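Local coordinates for protein dual specificity phosphatase-like 15 isoform a (Homo sapiens, PDB 1YZ4) that hydrolyses phosphate esters on tyrosine, serine and threonine side chains of proteins, this chain being the catalytic domain of a dual-specificity phosphatase, at residues 94-99 and 132-137; 9-14 and 100-105; 105-110 and 136-141; 73-78 and 147-152. The protein carries 1 engineered substitution. One frame throughout, in Å; residues are numbered along the deposited sequence.

Three of the four contacts are built on helix 97-110, which leaves the phosphate-binding loop and runs along the central sheet. Its first turn meets helix 132-143 in contact 1, its middle meets the edge strand 9-12 in contact 2, and its last turns meet helix 132-143 in contact 3, whose centre is about 11 Å from that of contact 1. Contact 4 joins helices 70-82 and 145-157, its centre about 10 Å from that of contact 3 and about 18 Å from that of contact 1. Along the chain contacts 1 and 3 are nested within the loop closed by contact 4, while contact 2 crosses it. Together they link sheet, active-site loop and C-terminal helices.

Contact 1 (94-99 and 132-137); sequences GISRST and PGFRQQ. With BOG (octyl beta-D-glucopyranoside), chain C; SO4 (sulfate ion), chain D.
Arg97 lays the aliphatic start of its side chain against the rim of the Phe134 ring: CG is 3.7 Å from Phe134 CE2, near the ring plane. The two side chains run side by side in the same direction, guanidinium and ring planes 24° apart. A bend at chi3 (-59°) folds the arginine back toward the sulfate, where Arg97 NE meets SO4 O2 at 2.7 Å and Arg97 NH2 meets SO4 O1 at 2.9 Å. The same NH2 also donates to O4 of the octyl glucoside at 3.1 Å, in the guanidinium plane. Ser96 OG lies obliquely to the ring, 4.2 Å from Phe134 CE2, while Ser96 N donates almost straight (174°) to SO4 O4. With those of Ile95 and Arg97, this amide forms part of the P-loop of the protein-tyrosine phosphatases, the sulfate probably marking the substrate phosphate site. Ser91, an engineered change at the predicted phosphocysteine position, binds the sulfate too. The amino-terminal end of helix 97-110 probably helps hold the anion. Arg97 NH1 is held by Val58 O, and Phe134 also packs on Asp60 and Ile66. Through Phe134, helix 132-143 meets the loop after strand 87-91 at Ser96 and helix 97-110 at Arg97.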
# COMPACT_ATOMS: atom_id res chain seq x y z
N GLY A 94 2.91 -7.93 -7.40
CA GLY A 94 3.50 -6.65 -7.06
C GLY A 94 3.17 -5.65 -8.14
O GLY A 94 3.94 -4.72 -8.39
N ILE A 95 2.01 -5.82 -8.79
CA ILE A 95 1.61 -4.92 -9.86
C ILE A 95 0.43 -3.99 -9.61
O ILE A 95 0.59 -2.77 -9.61
CB ILE A 95 1.30 -5.69 -11.17
CG1 ILE A 95 2.53 -6.49 -11.63
CG2 ILE A 95 0.85 -4.70 -12.27
CD1 ILE A 95 2.32 -7.28 -12.92
N SER A 96 -0.76 -4.56 -9.40
CA SER A 96 -1.93 -3.70 -9.24
C SER A 96 -2.61 -3.56 -7.88
O SER A 96 -2.92 -2.43 -7.49
CB SER A 96 -2.99 -4.08 -10.28
OG SER A 96 -3.67 -5.25 -9.91
N ARG A 97 -2.85 -4.66 -7.16
CA ARG A 97 -3.52 -4.60 -5.85
C ARG A 97 -2.81 -3.79 -4.76
O ARG A 97 -3.41 -2.90 -4.14
CB ARG A 97 -3.79 -6.02 -5.33
CG ARG A 97 -4.99 -6.70 -5.98
CD ARG A 97 -5.12 -8.16 -5.57
NE ARG A 97 -3.94 -8.95 -5.93
CZ ARG A 97 -3.88 -10.28 -5.86
NH1 ARG A 97 -4.94 -10.98 -5.46
NH2 ARG A 97 -2.78 -10.93 -6.20
N SER A 98 -1.54 -4.10 -4.49
CA SER A 98 -0.80 -3.38 -3.47
C SER A 98 -0.62 -1.92 -3.89
O SER A 98 -0.63 -1.00 -3.06
CB SER A 98 0.57 -4.03 -3.25
OG SER A 98 1.34 -4.03 -4.45
N THR A 99 -0.45 -1.72 -5.19
CA THR A 99 -0.25 -0.40 -5.76
C THR A 99 -1.46 0.49 -5.52
O THR A 99 -1.33 1.67 -5.18
CB THR A 99 0.02 -0.51 -7.27
OG1 THR A 99 1.11 -1.41 -7.49
CG2 THR A 99 0.37 0.84 -7.85
N PRO A 132 -7.63 -1.46 -14.63
CA PRO A 132 -8.61 -0.44 -15.02
C PRO A 132 -9.70 -0.15 -13.99
O PRO A 132 -10.05 1.01 -13.75
CB PRO A 132 -9.19 -1.00 -16.32
CG PRO A 132 -8.01 -1.71 -16.91
CD PRO A 132 -7.46 -2.44 -15.72
N GLY A 133 -10.24 -1.20 -13.37
CA GLY A 133 -11.29 -1.02 -12.39
C GLY A 133 -10.82 -0.34 -11.11
O GLY A 133 -11.54 0.46 -10.52
N PHE A 134 -9.61 -0.66 -10.69
CA PHE A 134 -9.07 -0.06 -9.47
C PHE A 134 -8.74 1.41 -9.70
O PHE A 134 -8.78 2.22 -8.77
CB PHE A 134 -7.80 -0.80 -9.01
CG PHE A 134 -8.06 -2.21 -8.57
CD1 PHE A 134 -9.36 -2.69 -8.41
CD2 PHE A 134 -7.00 -3.07 -8.29
CE1 PHE A 134 -9.60 -3.99 -7.98
CE2 PHE A 134 -7.23 -4.37 -7.85
CZ PHE A 134 -8.53 -4.83 -7.70
N ARG A 135 -8.43 1.77 -10.94
CA ARG A 135 -8.11 3.15 -11.26
C ARG A 135 -9.36 4.02 -11.13
O ARG A 135 -9.28 5.16 -10.67
CB ARG A 135 -7.48 3.21 -12.67
CG ARG A 135 -6.27 2.28 -12.77
CD ARG A 135 -5.72 2.09 -14.18
NE ARG A 135 -4.88 3.20 -14.61
CZ ARG A 135 -3.58 3.09 -14.89
NH1 ARG A 135 -2.96 1.93 -14.78
NH2 ARG A 135 -2.91 4.16 -15.30
N GLN A 136 -10.51 3.46 -11.51
CA GLN A 136 -11.78 4.17 -11.41
C GLN A 136 -12.12 4.35 -9.95
O GLN A 136 -12.57 5.43 -9.53
CB GLN A 136 -12.90 3.38 -12.10
CG GLN A 136 -12.74 3.27 -13.60
CD GLN A 136 -13.91 2.57 -14.27
OE1 GLN A 136 -14.12 1.37 -14.10
NE2 GLN A 136 -14.68 3.33 -15.04
N GLN A 137 -11.91 3.29 -9.17
CA GLN A 137 -12.17 3.32 -7.74
C GLN A 137 -11.25 4.36 -7.11
O GLN A 137 -11.62 5.03 -6.14
CB GLN A 137 -11.94 1.94 -7.13
CG GLN A 137 -12.97 0.91 -7.57
CD GLN A 137 -12.78 -0.44 -6.91
OE1 GLN A 137 -12.62 -0.54 -5.69
NE2 GLN A 137 -12.84 -1.50 -7.70
C1 BOG C . -1.45 -16.72 -8.77
O1 BOG C . -1.27 -17.72 -9.77
C2 BOG C . -1.98 -15.42 -9.44
O2 BOG C . -1.05 -14.95 -10.39
C3 BOG C . -2.20 -14.35 -8.37
O3 BOG C . -2.70 -13.16 -8.96
C4 BOG C . -3.21 -14.88 -7.36
O4 BOG C . -3.43 -13.91 -6.36
C5 BOG C . -2.67 -16.19 -6.72
O5 BOG C . -2.43 -17.16 -7.77
C6 BOG C . -3.70 -16.76 -5.74
O6 BOG C . -3.27 -18.02 -5.25
C1' BOG C . -0.42 -18.82 -9.39
C2' BOG C . 0.49 -19.06 -10.57
C3' BOG C . 1.62 -18.06 -10.53
C4' BOG C . 2.59 -18.19 -11.69
C5' BOG C . 3.72 -17.16 -11.60
C6' BOG C . 3.23 -15.74 -11.32
C7' BOG C . 4.38 -14.78 -11.23
C8' BOG C . 3.89 -13.39 -10.94
S SO4 D . -0.92 -8.01 -7.94
O1 SO4 D . -0.85 -9.46 -7.85
O2 SO4 D . -2.19 -7.55 -7.37
O3 SO4 D . 0.17 -7.41 -7.21
O4 SO4 D . -0.84 -7.56 -9.32

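Contact 2 (9-14 and 100-105); sequences TKVLPG and TIVTAY
Val102 is the first residue of 100-105 to touch the strand: its CG2 meets Val11 CG1 at 3.6 Å, the two side chains reaching toward each other tip to tip. In each valine the methyl that touches lies anti to the backbone N, Val11 CG1 at chi1 -172°, which turns it away from its own amide nitrogen and toward the other valine. The two methyls meet between Val11 CA and Val102 CA, which are 8.2 Å apart. Thr103 and Ala104 face helices 114-123 and 132-143. A turn after Val102, Tyr105 comes back toward the strand, and Leu12 CD2 lies at the edge of its ring, near the ring plane, 4.4 Å from Tyr105 CE2. This second touch is looser than the valine pair. The phenol oxygen is occupied by other partners: Tyr105 OH is hydrogen-bonded to His78 ND1 and to Arg81 NH1, which ties down the far end of the side chain whose ring edge Leu12 meets. Two consecutive strand residues, Val11 and Leu12, can both point at the helix because they form a classic beta bulge opposite the first residue of strand 15-18. Strand 9-12 is an outermost strand of the mixed sheet, paired antiparallel with 15-18; Leu17 of that strand touches both Val11 and Val102, so helix 97-110 packs on the first two strands, with helix 70-82 alongside at Tyr105.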
# COMPACT_ATOMS: atom_id res chain seq x y z
N THR A 9 9.96 -1.83 -2.88
CA THR A 9 10.40 -0.49 -3.23
C THR A 9 9.88 0.52 -2.22
O THR A 9 8.71 0.47 -1.83
CB THR A 9 9.91 -0.11 -4.65
OG1 THR A 9 8.49 -0.23 -4.72
CG2 THR A 9 10.54 -1.02 -5.69
N LYS A 10 10.76 1.41 -1.77
CA LYS A 10 10.40 2.43 -0.80
C LYS A 10 9.51 3.45 -1.51
O LYS A 10 9.89 4.02 -2.53
CB LYS A 10 11.66 3.12 -0.27
CG LYS A 10 11.43 4.02 0.94
CD LYS A 10 12.76 4.57 1.43
CE LYS A 10 12.64 5.19 2.81
NZ LYS A 10 13.96 5.70 3.29
N VAL A 11 8.32 3.66 -0.96
CA VAL A 11 7.36 4.59 -1.54
C VAL A 11 7.38 5.89 -0.76
O VAL A 11 7.14 6.97 -1.30
CB VAL A 11 5.93 4.03 -1.48
CG1 VAL A 11 4.99 4.92 -2.26
CG2 VAL A 11 5.91 2.60 -2.00
N LEU A 12 7.69 5.78 0.52
CA LEU A 12 7.73 6.92 1.42
C LEU A 12 8.40 6.41 2.68
O LEU A 12 8.36 5.21 2.97
CB LEU A 12 6.29 7.34 1.75
CG LEU A 12 5.72 8.74 1.56
CD1 LEU A 12 5.95 9.24 0.14
CD2 LEU A 12 4.23 8.69 1.87
N PRO A 13 9.04 7.30 3.45
CA PRO A 13 9.70 6.85 4.69
C PRO A 13 8.68 6.01 5.47
O PRO A 13 7.57 6.48 5.75
CB PRO A 13 10.03 8.16 5.41
CG PRO A 13 10.26 9.13 4.26
CD PRO A 13 9.15 8.77 3.29
N GLY A 14 9.05 4.77 5.80
CA GLY A 14 8.15 3.90 6.54
C GLY A 14 7.10 3.16 5.72
O GLY A 14 6.25 2.47 6.30
N THR A 100 -2.64 -0.09 -5.68
CA THR A 100 -3.89 0.64 -5.50
C THR A 100 -4.05 1.13 -4.05
O THR A 100 -4.42 2.29 -3.81
CB THR A 100 -5.09 -0.29 -5.85
OG1 THR A 100 -4.86 -0.88 -7.14
CG2 THR A 100 -6.40 0.49 -5.87
N ILE A 101 -3.78 0.25 -3.10
CA ILE A 101 -3.88 0.60 -1.69
C ILE A 101 -2.88 1.71 -1.33
O ILE A 101 -3.24 2.68 -0.67
CB ILE A 101 -3.65 -0.65 -0.78
CG1 ILE A 101 -4.92 -1.51 -0.75
CG2 ILE A 101 -3.32 -0.24 0.63
CD1 ILE A 101 -5.31 -2.08 -2.08
N VAL A 102 -1.63 1.58 -1.77
CA VAL A 102 -0.63 2.60 -1.45
C VAL A 102 -0.94 3.96 -2.10
O VAL A 102 -0.70 5.02 -1.50
CB VAL A 102 0.80 2.14 -1.83
CG1 VAL A 102 0.81 1.57 -3.23
CG2 VAL A 102 1.77 3.32 -1.76
N THR A 103 -1.47 3.93 -3.33
CA THR A 103 -1.79 5.17 -4.04
C THR A 103 -2.86 5.92 -3.26
O THR A 103 -2.77 7.13 -3.05
CB THR A 103 -2.29 4.87 -5.48
OG1 THR A 103 -1.24 4.24 -6.22
CG2 THR A 103 -2.67 6.16 -6.21
N ALA A 104 -3.87 5.18 -2.81
CA ALA A 104 -4.95 5.77 -2.04
C ALA A 104 -4.39 6.43 -0.78
O ALA A 104 -4.82 7.51 -0.39
CB ALA A 104 -5.95 4.69 -1.67
N TYR A 105 -3.42 5.78 -0.15
CA TYR A 105 -2.81 6.32 1.06
C TYR A 105 -2.08 7.63 0.78
O TYR A 105 -2.28 8.63 1.48
CB TYR A 105 -1.79 5.35 1.63
CG TYR A 105 -1.14 5.89 2.88
CD1 TYR A 105 -1.85 5.95 4.08
CD2 TYR A 105 0.16 6.40 2.86
CE1 TYR A 105 -1.28 6.50 5.23
CE2 TYR A 105 0.74 6.95 4.00
CZ TYR A 105 0.01 7.00 5.18
OH TYR A 105 0.56 7.53 6.32

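Contact 3 (105-110 and 136-141); sequences YVMTVT and QQLEEF
Met107 extends from helix 105-110 toward helix 136-141, and its CB already lies 4.3 Å from Phe141 CE2. CG carries the chain on past that ring, and SD arrives 4.2 Å from Leu138 CD2, a methyl of the neighbouring turn. There the chain bends (chi3 75°), bringing CE over the backbone: Met107 CE is 3.6 Å from Leu138 O and 4.1 Å from Phe141 CD2, at the edge of the ring. Met107 and Phe141 thus slide past one another in opposite directions. The helix segments run nearly parallel, 20° apart, with axes 11.2 Å from each other, a spacing bridged by these long side chains. They belong to the helical layer that packs beside the central sheet in the phosphatase fold; Trp114 and Val117 of helix 114-123 touch Met107, and Ser146 of the following helix borders it too. Thr108 comes to the same ring from its other end, with CG2 in the ring plane at Phe141 CZ. That approach is short for two carbons, and the threonine is modelled away from a staggered torsion, so its exact placement is doubtful. Phe141 makes an edge-to-face pair with Phe70 and also packs on Ile74.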
# COMPACT_ATOMS: atom_id res chain seq x y z
N TYR A 105 -3.42 5.78 -0.15
CA TYR A 105 -2.81 6.32 1.06
C TYR A 105 -2.08 7.63 0.78
O TYR A 105 -2.28 8.63 1.48
CB TYR A 105 -1.79 5.35 1.63
CG TYR A 105 -1.14 5.89 2.88
CD1 TYR A 105 -1.85 5.95 4.08
CD2 TYR A 105 0.16 6.40 2.86
CE1 TYR A 105 -1.28 6.50 5.23
CE2 TYR A 105 0.74 6.95 4.00
CZ TYR A 105 0.01 7.00 5.18
OH TYR A 105 0.56 7.53 6.32
N VAL A 106 -1.22 7.61 -0.23
CA VAL A 106 -0.45 8.79 -0.60
C VAL A 106 -1.37 9.92 -1.05
O VAL A 106 -1.07 11.09 -0.83
CB VAL A 106 0.57 8.45 -1.69
CG1 VAL A 106 1.36 9.70 -2.09
CG2 VAL A 106 1.53 7.37 -1.17
N MET A 107 -2.48 9.57 -1.68
CA MET A 107 -3.42 10.60 -2.12
C MET A 107 -3.94 11.36 -0.90
O MET A 107 -3.96 12.59 -0.89
CB MET A 107 -4.60 9.98 -2.87
CG MET A 107 -4.29 9.57 -4.30
SD MET A 107 -5.56 8.52 -5.02
CE MET A 107 -6.86 9.70 -5.32
N THR A 108 -4.34 10.62 0.14
CA THR A 108 -4.88 11.27 1.33
C THR A 108 -3.86 12.10 2.11
O THR A 108 -4.20 13.19 2.58
CB THR A 108 -5.58 10.27 2.31
OG1 THR A 108 -4.74 10.05 3.45
CG2 THR A 108 -5.88 8.96 1.63
N VAL A 109 -2.63 11.61 2.26
CA VAL A 109 -1.63 12.38 3.01
C VAL A 109 -1.01 13.54 2.24
O VAL A 109 -0.42 14.43 2.84
CB VAL A 109 -0.48 11.50 3.58
CG1 VAL A 109 -1.04 10.47 4.53
CG2 VAL A 109 0.29 10.84 2.45
N THR A 110 -1.15 13.53 0.91
CA THR A 110 -0.59 14.62 0.09
C THR A 110 -1.68 15.51 -0.51
O THR A 110 -1.43 16.66 -0.88
CB THR A 110 0.24 14.07 -1.09
OG1 THR A 110 -0.62 13.38 -2.00
CG2 THR A 110 1.32 13.11 -0.59
N GLN A 136 -10.51 3.46 -11.51
CA GLN A 136 -11.78 4.17 -11.41
C GLN A 136 -12.12 4.35 -9.95
O GLN A 136 -12.57 5.43 -9.53
CB GLN A 136 -12.90 3.38 -12.10
CG GLN A 136 -12.74 3.27 -13.60
CD GLN A 136 -13.91 2.57 -14.27
OE1 GLN A 136 -14.12 1.37 -14.10
NE2 GLN A 136 -14.68 3.33 -15.04
N GLN A 137 -11.91 3.29 -9.17
CA GLN A 137 -12.17 3.32 -7.74
C GLN A 137 -11.25 4.36 -7.11
O GLN A 137 -11.62 5.03 -6.14
CB GLN A 137 -11.94 1.94 -7.13
CG GLN A 137 -12.97 0.91 -7.57
CD GLN A 137 -12.78 -0.44 -6.91
OE1 GLN A 137 -12.62 -0.54 -5.69
NE2 GLN A 137 -12.84 -1.50 -7.70
N LEU A 138 -10.05 4.51 -7.66
CA LEU A 138 -9.11 5.50 -7.16
C LEU A 138 -9.66 6.88 -7.52
O LEU A 138 -9.55 7.84 -6.75
CB LEU A 138 -7.71 5.29 -7.77
CG LEU A 138 -6.93 4.11 -7.17
CD1 LEU A 138 -5.75 3.74 -8.06
CD2 LEU A 138 -6.46 4.47 -5.75
N GLU A 139 -10.28 6.97 -8.69
CA GLU A 139 -10.89 8.21 -9.16
C GLU A 139 -11.93 8.66 -8.13
O GLU A 139 -11.93 9.80 -7.68
CB GLU A 139 -11.56 8.00 -10.51
CG GLU A 139 -10.90 8.70 -11.69
CD GLU A 139 -11.07 10.20 -11.64
OE1 GLU A 139 -10.61 10.82 -10.65
OE2 GLU A 139 -11.65 10.76 -12.58
N GLU A 140 -12.83 7.73 -7.78
CA GLU A 140 -13.89 8.01 -6.81
C GLU A 140 -13.26 8.50 -5.52
O GLU A 140 -13.54 9.61 -5.07
CB GLU A 140 -14.68 6.73 -6.50
CG GLU A 140 -15.62 6.25 -7.59
CD GLU A 140 -16.27 4.91 -7.24
OE1 GLU A 140 -16.86 4.80 -6.14
OE2 GLU A 140 -16.18 3.97 -8.07
N PHE A 141 -12.42 7.66 -4.94
CA PHE A 141 -11.74 7.96 -3.68
C PHE A 141 -11.14 9.36 -3.66
O PHE A 141 -11.25 10.07 -2.66
CB PHE A 141 -10.65 6.93 -3.43
CG PHE A 141 -9.89 7.16 -2.15
CD1 PHE A 141 -10.46 6.86 -0.92
CD2 PHE A 141 -8.60 7.71 -2.19
CE1 PHE A 141 -9.78 7.11 0.26
CE2 PHE A 141 -7.91 7.96 -1.01
CZ PHE A 141 -8.50 7.67 0.22

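Contact 4 (73-78 and 147-152); sequences CINFIH and QKLRRQ
Leu149 points its forked end at helix 73-78 and splits it between two residues, CD1 to Ile74 and CD2 to Asn75. It lies aslant to both rather than in line with either. Leu149 CD1 is 3.6 Å from Ile74 CD1, and the same methyl is 4.0 Å from Ile74 CG2, so it rests on the isoleucine's two branches together. Ile74 offers both because CG2 is anti to the backbone N while CG1 is anti to the carbonyl carbon (chi1 -69°), and CD1 extends CG1 still further. The contact joins helix 70-82, which lies against strand 36-40 through Cys73, Phe76 and Ile77, to the C-terminal helix 145-157 of the catalytic domain. Beside them Phe141 of helix 132-143 touches both Ile74 and Leu149, and helix 97-110 reaches Ile74 through Tyr105 and Thr108. On the other branch, Leu149 CD2 meets Asn75 ND2 at 3.9 Å by packing alone; the amide nitrogen is hydrogen-bonded to Lys71 O, one turn back in its own helix, which steadies the flat group beside the leucine.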
# COMPACT_ATOMS: atom_id res chain seq x y z
N CYS A 73 -7.09 0.22 5.60
CA CYS A 73 -5.69 0.09 5.21
C CYS A 73 -4.92 1.37 5.48
O CYS A 73 -3.80 1.36 6.01
CB CYS A 73 -5.55 -0.27 3.73
SG CYS A 73 -5.94 -1.99 3.27
N ILE A 74 -5.52 2.50 5.11
CA ILE A 74 -4.88 3.78 5.32
C ILE A 74 -4.69 4.07 6.81
O ILE A 74 -3.70 4.68 7.21
CB ILE A 74 -5.69 4.90 4.65
CG1 ILE A 74 -5.59 4.76 3.13
CG2 ILE A 74 -5.19 6.26 5.12
CD1 ILE A 74 -6.40 5.77 2.35
N ASN A 75 -5.64 3.63 7.63
CA ASN A 75 -5.55 3.86 9.06
C ASN A 75 -4.45 2.99 9.65
O ASN A 75 -3.71 3.42 10.52
CB ASN A 75 -6.89 3.57 9.73
CG ASN A 75 -7.79 4.80 9.77
OD1 ASN A 75 -7.73 5.61 10.69
ND2 ASN A 75 -8.62 4.95 8.74
N PHE A 76 -4.36 1.77 9.14
CA PHE A 76 -3.34 0.82 9.58
C PHE A 76 -1.96 1.41 9.26
O PHE A 76 -1.11 1.56 10.15
CB PHE A 76 -3.54 -0.50 8.83
CG PHE A 76 -2.60 -1.60 9.25
CD1 PHE A 76 -2.81 -2.29 10.45
CD2 PHE A 76 -1.55 -1.99 8.43
CE1 PHE A 76 -1.98 -3.36 10.81
CE2 PHE A 76 -0.71 -3.06 8.79
CZ PHE A 76 -0.93 -3.74 9.98
N ILE A 77 -1.75 1.76 8.00
CA ILE A 77 -0.48 2.33 7.56
C ILE A 77 -0.07 3.58 8.33
O ILE A 77 1.07 3.69 8.78
CB ILE A 77 -0.53 2.68 6.06
CG1 ILE A 77 -0.59 1.39 5.23
CG2 ILE A 77 0.69 3.53 5.67
CD1 ILE A 77 -1.01 1.60 3.78
N HIS A 78 -1.00 4.51 8.48
CA HIS A 78 -0.72 5.76 9.18
C HIS A 78 -0.29 5.50 10.62
O HIS A 78 0.74 6.01 11.07
CB HIS A 78 -1.94 6.66 9.15
CG HIS A 78 -1.62 8.12 9.20
ND1 HIS A 78 -0.83 8.74 8.26
CD2 HIS A 78 -1.99 9.08 10.08
CE1 HIS A 78 -0.73 10.02 8.55
NE2 HIS A 78 -1.43 10.26 9.65
N GLN A 147 -9.88 13.64 1.06
CA GLN A 147 -9.79 14.78 1.97
C GLN A 147 -10.39 14.53 3.37
O GLN A 147 -9.81 14.93 4.39
CB GLN A 147 -10.49 15.99 1.33
CG GLN A 147 -9.90 16.42 -0.01
CD GLN A 147 -10.90 17.20 -0.86
OE1 GLN A 147 -11.87 16.64 -1.38
NE2 GLN A 147 -10.67 18.51 -1.00
N LYS A 148 -11.55 13.89 3.41
CA LYS A 148 -12.22 13.60 4.67
C LYS A 148 -11.32 12.71 5.52
O LYS A 148 -11.17 12.91 6.73
CB LYS A 148 -13.57 12.91 4.43
CG LYS A 148 -14.35 12.63 5.71
CD LYS A 148 -15.62 11.81 5.47
CE LYS A 148 -16.38 11.57 6.79
NZ LYS A 148 -17.63 10.77 6.63
N LEU A 149 -10.72 11.72 4.87
CA LEU A 149 -9.84 10.81 5.58
C LEU A 149 -8.63 11.54 6.14
O LEU A 149 -8.22 11.27 7.27
CB LEU A 149 -9.40 9.68 4.66
CG LEU A 149 -9.52 8.29 5.29
CD1 LEU A 149 -8.99 7.25 4.30
CD2 LEU A 149 -8.75 8.24 6.61
N ARG A 150 -8.05 12.46 5.37
CA ARG A 150 -6.88 13.19 5.86
C ARG A 150 -7.21 13.88 7.19
O ARG A 150 -6.44 13.79 8.15
CB ARG A 150 -6.37 14.23 4.86
CG ARG A 150 -4.90 14.56 5.09
CD ARG A 150 -4.52 16.02 4.88
NE ARG A 150 -4.35 16.40 3.48
CZ ARG A 150 -3.34 17.15 3.03
NH1 ARG A 150 -2.41 17.60 3.87
NH2 ARG A 150 -3.28 17.48 1.75
N ARG A 151 -8.34 14.57 7.22
CA ARG A 151 -8.77 15.26 8.43
C ARG A 151 -9.00 14.23 9.55
O ARG A 151 -8.63 14.46 10.71
CB ARG A 151 -10.06 16.03 8.16
CG ARG A 151 -10.59 16.82 9.35
CD ARG A 151 -12.11 16.66 9.43
NE ARG A 151 -12.49 15.29 9.77
CZ ARG A 151 -13.62 14.70 9.38
NH1 ARG A 151 -14.48 15.36 8.62
NH2 ARG A 151 -13.89 13.46 9.76
N GLN A 152 -9.60 13.09 9.20
CA GLN A 152 -9.86 12.03 10.17
C GLN A 152 -8.57 11.51 10.80
O GLN A 152 -8.49 11.38 12.03
CB GLN A 152 -10.61 10.88 9.51
CG GLN A 152 -12.12 10.93 9.69
CD GLN A 152 -12.83 9.79 8.97
OE1 GLN A 152 -12.48 8.62 9.13
NE2 GLN A 152 -13.84 10.14 8.17